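Local coordinates for UPF0749 protein MT1873 (Mycobacterium tuberculosis, PDB 3GMG) that is of unknown function but belongs to the UPF0749 (DUF881) family and is probably a membrane-associated protein, seen here as its C-terminal part, at residues 125-128 / 129-132. Residues are numbered along the deposited sequence; the frame is centred on the assembly and turned at random.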
loop_
_atom_site.group_PDB
_atom_site.type_symbol
_atom_site.label_atom_id
_atom_site.label_comp_id
_atom_site.label_asym_id
_atom_site.label_seq_id
_atom_site.Cartn_x
_atom_site.Cartn_y
_atom_site.Cartn_z
ATOM N N ALA A 125 11.345 -3.839 -15.422
ATOM C CA ALA A 125 11.809 -5.038 -14.739
ATOM C C ALA A 125 12.460 -6.032 -15.685
ATOM O O ALA A 125 13.504 -6.607 -15.355
ATOM C CB ALA A 125 10.660 -5.710 -14.000
ATOM N N GLN A 126 11.871 -6.266 -16.853
ATOM C CA GLN A 126 12.440 -7.268 -17.760
ATOM C C GLN A 126 13.812 -6.835 -18.243
ATOM O O GLN A 126 14.726 -7.662 -18.338
ATOM C CB GLN A 126 11.539 -7.594 -18.955
ATOM C CG GLN A 126 12.163 -8.669 -19.838
ATOM C CD GLN A 126 11.253 -9.290 -20.866
ATOM O OE1 GLN A 126 11.649 -10.263 -21.499
ATOM N NE2 GLN A 126 10.027 -8.747 -21.058
ATOM N N ASP A 127 13.967 -5.557 -18.561
ATOM C CA ASP A 127 15.286 -5.068 -18.958
ATOM C C ASP A 127 16.285 -5.185 -17.820
ATOM O O ASP A 127 17.466 -5.497 -18.065
ATOM C CB ASP A 127 15.202 -3.639 -19.503
ATOM C CG ASP A 127 14.784 -3.602 -20.954
ATOM O OD1 ASP A 127 14.759 -4.656 -21.623
ATOM O OD2 ASP A 127 14.500 -2.493 -21.452
ATOM N N GLY A 128 15.821 -4.992 -16.585
ATOM C CA GLY A 128 16.667 -5.196 -15.400
ATOM C C GLY A 128 17.108 -6.636 -15.227
ATOM O O GLY A 128 18.237 -6.919 -14.798
ATOM N N VAL A 129 16.206 -7.563 -15.523
ATOM C CA VAL A 129 16.543 -8.971 -15.479
ATOM C C VAL A 129 17.597 -9.296 -16.530
ATOM O O VAL A 129 18.604 -9.971 -16.239
ATOM C CB VAL A 129 15.293 -9.848 -15.697
ATOM C CG1 VAL A 129 15.689 -11.294 -15.909
ATOM C CG2 VAL A 129 14.305 -9.695 -14.517
ATOM N N LYS A 130 17.381 -8.810 -17.746
ATOM C CA LYS A 130 18.281 -9.080 -18.846
ATOM C C LYS A 130 19.673 -8.524 -18.582
ATOM O O LYS A 130 20.676 -9.167 -18.937
ATOM C CB LYS A 130 17.733 -8.493 -20.150
ATOM C CG LYS A 130 16.546 -9.217 -20.722
ATOM C CD LYS A 130 16.036 -8.487 -21.954
ATOM C CE LYS A 130 14.942 -9.233 -22.676
ATOM N NZ LYS A 130 14.297 -8.390 -23.743
ATOM N N ARG A 131 19.756 -7.358 -17.954
ATOM C CA ARG A 131 21.061 -6.693 -17.838
ATOM C C ARG A 131 21.978 -7.413 -16.857
ATOM O O ARG A 131 23.194 -7.235 -16.900
ATOM C CB ARG A 131 20.912 -5.208 -17.498
ATOM C CG ARG A 131 20.840 -4.832 -16.049
ATOM C CD ARG A 131 21.030 -3.305 -15.897
ATOM N NE ARG A 131 20.262 -2.571 -16.911
ATOM C CZ ARG A 131 19.019 -2.097 -16.760
ATOM N NH1 ARG A 131 18.355 -2.221 -15.611
ATOM N NH2 ARG A 131 18.431 -1.470 -17.774
ATOM N N VAL A 132 21.398 -8.222 -15.971
ATOM C CA VAL A 132 22.188 -9.002 -15.016
ATOM C C VAL A 132 22.337 -10.462 -15.460
ATOM O O VAL A 132 22.743 -11.309 -14.666
ATOM C CB VAL A 132 21.644 -8.856 -13.545
ATOM C CG1 VAL A 132 21.696 -7.414 -13.086
ATOM C CG2 VAL A 132 20.213 -9.406 -13.403
HETATM O O HOH W 1 12.772 -6.372 -22.149
#
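The short amphipathic helix 125-131, about two turns long, is a compact example of a helix held by its backbone bonds, with side chains packing back along it. Three i+4 bonds carry it: V129 N to A125 O (2.9 Å), K130 N to Q126 O and R131 N to D127 O, the last bent furthest from straight, with an N-H...O angle of 140°. Among the side chains, K130 reaches back along the helix. With CG anti to its carbonyl carbon (chi1 -72°) and the rest of the chain extended, it runs towards the start of the helix between Q126 and D127. Its CE meets Q126 OE1 at 3.6 Å, whereas its NZ stops 4.3 Å from D127 OD1, beyond a salt bridge. One water closes that distance, donating to D127 OD1 (2.7 Å) and accepting from K130 NZ (3.0 Å). The second carboxylate oxygen, D127 OD2, accepts from G123 N just before the helix, and Q126 NE2 donates to M119 O at the end of helix 112-119 and to N120 OD1. In R131 the first torsion, with CG between the backbone N and the carbonyl carbon, and a bend at chi3 (43°) together turn the guanidinium back over the helix, so that D127 O lies 4.0 Å above the centre of one guanidinium face and NH1 comes to 3.4 Å from G128 CA. On the buried side A125 and V129 lean on helix 51-63. D127 and K130 are thus coupled through water rather than by direct ion pairing, an arrangement that probably still lets their opposite charges stabilise each other.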